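Local coordinates for D-aminoacyl-tRNA deacylase (Archaeoglobus fulgidus, PDB 1YQE), which probably hydrolyses D-aminoacyl-tRNAs to free tRNA and D-amino acids, a zinc-dependent recycling step that limits the toxicity of mischarged tRNA, at residues N189-R202 and S238-V250. Sequence-based numbering, arbitrary orientation.
Sequences NVAVGVGGTHYAPR and SEAEYIIIDEKSV
Val192 and Val194 pair with Ile243 and Ile245 where strands 189-194 and 242-245 run side by side as the two inner strands of a four-stranded parallel beta-sheet. The main-chain ladder is regular: Val192 N bonds to Tyr242 O, Val192 O takes Ile244 N at 3.0 Å, Val194 N reaches Ile244 O, and Val194 O receives Asp246 N. At the entry to the strand, Val190 O accepts from Glu241 N (3.0 Å) and more weakly from Tyr242 N, while lying in plane at the edge of the Tyr242 ring. On one face Ala191 CB meets Ile244 CD1 at 3.6 Å; on the other, Val194 CG2 runs beside Ile243 CG2, under helix 252-265.

Beyond the strand ends the ladder gives way to side-chain and water bonds. Gly196 N donates almost straight to Ser249 OG (2.7 Å, 162° at the hydrogen), and Gly195 passes close to Asp246 CB and Val250 CG1, where a side chain would collide with both and with the preceding carbonyl oxygen. The Asp246 carboxylate, swung anti to its own nitrogen (chi1 -180°), stands beside Arg202 CG with its plane 82° from the guanidinium. Two waters join these residues instead of a direct salt bridge. Water 1 accepts from Arg202 N and donates to Asp246 OD2 at 2.6 Å; water 2 accepts from Arg202 NH1 and donates to Asp246 OD1, whose anti lone pair takes Lys248 N at 3.2 Å. With an alanine at Asp246, both waters would probably lose their acceptor here and Lys248 N its Asx-turn partner. Arg202 NE pairs with Glu205 OE1.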
# COMPACT_ATOMS: atom_id res chain seq x y z
N ASN A 189 1.98 -14.22 6.38
CA ASN A 189 0.81 -14.82 5.76
C ASN A 189 0.11 -13.69 4.99
O ASN A 189 -0.08 -12.60 5.52
CB ASN A 189 -0.12 -15.39 6.84
CG ASN A 189 0.54 -16.52 7.61
OD1 ASN A 189 0.92 -17.53 7.03
ND2 ASN A 189 0.66 -16.35 8.92
N VAL A 190 -0.26 -13.96 3.74
CA VAL A 190 -0.88 -12.95 2.89
C VAL A 190 -2.36 -13.19 2.64
O VAL A 190 -2.78 -14.29 2.28
CB VAL A 190 -0.17 -12.87 1.52
CG1 VAL A 190 -0.74 -11.70 0.70
CG2 VAL A 190 1.33 -12.71 1.70
N ALA A 191 -3.16 -12.14 2.82
CA ALA A 191 -4.59 -12.27 2.59
C ALA A 191 -5.15 -11.10 1.80
O ALA A 191 -4.54 -10.04 1.70
CB ALA A 191 -5.32 -12.36 3.92
N VAL A 192 -6.32 -11.33 1.21
CA VAL A 192 -7.04 -10.28 0.52
C VAL A 192 -8.16 -10.08 1.54
O VAL A 192 -8.71 -11.05 2.05
CB VAL A 192 -7.64 -10.75 -0.82
CG1 VAL A 192 -8.74 -9.78 -1.24
CG2 VAL A 192 -6.56 -10.78 -1.89
N GLY A 193 -8.49 -8.83 1.85
CA GLY A 193 -9.55 -8.61 2.83
C GLY A 193 -10.83 -8.15 2.18
O GLY A 193 -10.80 -7.43 1.18
N VAL A 194 -11.96 -8.56 2.74
CA VAL A 194 -13.26 -8.20 2.21
C VAL A 194 -14.17 -7.73 3.35
O VAL A 194 -14.43 -8.48 4.29
CB VAL A 194 -13.93 -9.40 1.50
CG1 VAL A 194 -15.34 -9.02 1.04
CG2 VAL A 194 -13.10 -9.81 0.28
N GLY A 195 -14.62 -6.49 3.26
CA GLY A 195 -15.50 -5.94 4.27
C GLY A 195 -14.87 -4.79 5.04
O GLY A 195 -13.65 -4.61 5.01
N GLY A 196 -15.71 -4.01 5.72
CA GLY A 196 -15.22 -2.89 6.50
C GLY A 196 -15.41 -1.52 5.87
O GLY A 196 -15.74 -1.41 4.70
N THR A 197 -15.21 -0.49 6.67
CA THR A 197 -15.31 0.89 6.20
C THR A 197 -14.00 1.23 5.48
O THR A 197 -13.06 0.44 5.52
CB THR A 197 -15.55 1.86 7.37
OG1 THR A 197 -14.63 1.57 8.43
CG2 THR A 197 -16.98 1.71 7.89
N HIS A 198 -13.94 2.39 4.84
CA HIS A 198 -12.76 2.80 4.08
C HIS A 198 -11.41 2.75 4.80
O HIS A 198 -10.37 2.67 4.14
CB HIS A 198 -12.97 4.20 3.48
CG HIS A 198 -13.15 5.28 4.50
ND1 HIS A 198 -14.19 5.29 5.41
CD2 HIS A 198 -12.43 6.41 4.74
CE1 HIS A 198 -14.10 6.37 6.16
NE2 HIS A 198 -13.04 7.06 5.78
N TYR A 199 -11.41 2.82 6.13
CA TYR A 199 -10.15 2.76 6.87
C TYR A 199 -9.87 1.37 7.43
O TYR A 199 -9.01 1.21 8.30
CB TYR A 199 -10.12 3.80 8.00
CG TYR A 199 -9.84 5.22 7.53
CD1 TYR A 199 -8.86 5.47 6.57
CD2 TYR A 199 -10.53 6.30 8.06
CE1 TYR A 199 -8.57 6.77 6.15
CE2 TYR A 199 -10.25 7.61 7.65
CZ TYR A 199 -9.27 7.84 6.70
OH TYR A 199 -8.99 9.13 6.29
N ALA A 200 -10.60 0.37 6.93
CA ALA A 200 -10.42 -1.03 7.33
C ALA A 200 -9.92 -1.23 8.76
O ALA A 200 -8.75 -1.57 8.97
CB ALA A 200 -9.47 -1.71 6.36
N PRO A 201 -10.79 -1.02 9.76
CA PRO A 201 -10.46 -1.17 11.19
C PRO A 201 -9.90 -2.55 11.56
O PRO A 201 -8.86 -2.66 12.21
CB PRO A 201 -11.79 -0.89 11.89
CG PRO A 201 -12.52 -0.01 10.93
CD PRO A 201 -12.20 -0.64 9.59
N ARG A 202 -10.61 -3.60 11.16
CA ARG A 202 -10.17 -4.96 11.48
C ARG A 202 -8.81 -5.24 10.85
O ARG A 202 -7.89 -5.69 11.53
CB ARG A 202 -11.19 -6.00 10.97
CG ARG A 202 -12.62 -5.86 11.52
CD ARG A 202 -12.72 -6.19 13.01
NE ARG A 202 -12.19 -5.13 13.86
CZ ARG A 202 -12.75 -3.93 14.00
NH1 ARG A 202 -13.86 -3.63 13.34
NH2 ARG A 202 -12.19 -3.03 14.79
N SER A 238 -2.25 -10.71 -5.47
CA SER A 238 -1.67 -10.49 -4.15
C SER A 238 -0.79 -11.65 -3.69
O SER A 238 -0.04 -11.51 -2.73
CB SER A 238 -2.78 -10.28 -3.12
OG SER A 238 -3.60 -9.17 -3.46
N GLU A 239 -0.89 -12.78 -4.38
CA GLU A 239 -0.14 -13.99 -4.02
C GLU A 239 -0.62 -14.42 -2.63
O GLU A 239 0.13 -14.97 -1.82
CB GLU A 239 1.37 -13.73 -4.04
CG GLU A 239 1.86 -13.31 -5.44
CD GLU A 239 3.38 -13.22 -5.58
OE1 GLU A 239 3.83 -12.57 -6.55
OE2 GLU A 239 4.11 -13.79 -4.75
N ALA A 240 -1.91 -14.19 -2.39
CA ALA A 240 -2.55 -14.52 -1.12
C ALA A 240 -2.93 -15.99 -1.01
O ALA A 240 -3.26 -16.64 -2.00
CB ALA A 240 -3.79 -13.67 -0.93
N GLU A 241 -2.87 -16.50 0.22
CA GLU A 241 -3.26 -17.88 0.48
C GLU A 241 -4.54 -17.86 1.31
O GLU A 241 -5.04 -18.91 1.71
CB GLU A 241 -2.16 -18.62 1.25
CG GLU A 241 -0.92 -18.95 0.44
CD GLU A 241 -1.25 -19.75 -0.82
OE1 GLU A 241 -2.11 -20.65 -0.76
OE2 GLU A 241 -0.63 -19.47 -1.88
N TYR A 242 -5.07 -16.66 1.55
CA TYR A 242 -6.27 -16.52 2.37
C TYR A 242 -7.12 -15.32 1.99
O TYR A 242 -6.65 -14.38 1.36
CB TYR A 242 -5.89 -16.29 3.84
CG TYR A 242 -5.01 -17.33 4.47
CD1 TYR A 242 -5.56 -18.46 5.08
CD2 TYR A 242 -3.63 -17.17 4.49
CE1 TYR A 242 -4.75 -19.41 5.69
CE2 TYR A 242 -2.81 -18.11 5.10
CZ TYR A 242 -3.37 -19.23 5.70
OH TYR A 242 -2.57 -20.15 6.32
N ILE A 243 -8.38 -15.37 2.40
CA ILE A 243 -9.30 -14.25 2.23
C ILE A 243 -9.81 -14.06 3.66
O ILE A 243 -10.29 -15.00 4.28
CB ILE A 243 -10.53 -14.57 1.35
CG1 ILE A 243 -10.10 -14.84 -0.09
CG2 ILE A 243 -11.49 -13.37 1.36
CD1 ILE A 243 -11.24 -15.23 -1.01
N ILE A 244 -9.65 -12.85 4.20
CA ILE A 244 -10.13 -12.58 5.54
C ILE A 244 -11.38 -11.72 5.40
O ILE A 244 -11.39 -10.77 4.61
CB ILE A 244 -9.08 -11.81 6.38
CG1 ILE A 244 -7.88 -12.71 6.65
CG2 ILE A 244 -9.69 -11.35 7.69
CD1 ILE A 244 -6.70 -11.98 7.25
N ILE A 245 -12.43 -12.05 6.14
CA ILE A 245 -13.66 -11.27 6.08
C ILE A 245 -13.92 -10.54 7.38
O ILE A 245 -13.57 -11.02 8.47
CB ILE A 245 -14.89 -12.16 5.78
CG1 ILE A 245 -15.00 -13.28 6.82
CG2 ILE A 245 -14.80 -12.73 4.36
CD1 ILE A 245 -16.26 -14.10 6.72
N ASP A 246 -14.52 -9.36 7.27
CA ASP A 246 -14.89 -8.58 8.44
C ASP A 246 -16.30 -9.11 8.69
O ASP A 246 -17.27 -8.59 8.14
CB ASP A 246 -14.93 -7.09 8.09
CG ASP A 246 -15.30 -6.22 9.28
OD1 ASP A 246 -16.13 -6.66 10.10
OD2 ASP A 246 -14.78 -5.08 9.37
N GLU A 247 -16.39 -10.16 9.51
CA GLU A 247 -17.66 -10.82 9.80
C GLU A 247 -18.82 -9.92 10.21
O GLU A 247 -19.98 -10.33 10.12
CB GLU A 247 -17.46 -11.92 10.85
CG GLU A 247 -16.90 -11.47 12.20
CD GLU A 247 -15.38 -11.47 12.24
OE1 GLU A 247 -14.76 -10.67 11.52
OE2 GLU A 247 -14.82 -12.28 13.01
N LYS A 248 -18.53 -8.70 10.64
CA LYS A 248 -19.59 -7.78 11.04
C LYS A 248 -19.98 -6.86 9.89
O LYS A 248 -20.98 -6.15 9.96
CB LYS A 248 -19.13 -6.95 12.25
CG LYS A 248 -20.15 -5.92 12.71
CD LYS A 248 -19.73 -5.23 14.00
CE LYS A 248 -19.70 -6.19 15.18
NZ LYS A 248 -19.44 -5.49 16.46
N SER A 249 -19.19 -6.90 8.82
CA SER A 249 -19.43 -6.06 7.66
C SER A 249 -20.01 -6.82 6.47
O SER A 249 -20.93 -6.33 5.80
CB SER A 249 -18.12 -5.38 7.24
OG SER A 249 -18.31 -4.49 6.16
N VAL A 250 -19.48 -8.01 6.20
CA VAL A 250 -19.95 -8.81 5.08
C VAL A 250 -21.36 -9.37 5.27
O VAL A 250 -21.74 -9.77 6.38
CB VAL A 250 -19.00 -9.99 4.79
CG1 VAL A 250 -17.57 -9.48 4.59
CG2 VAL A 250 -19.05 -10.99 5.93
O HOH W 1 -12.63 -3.75 9.02
O HOH W 2 -15.66 -5.23 12.42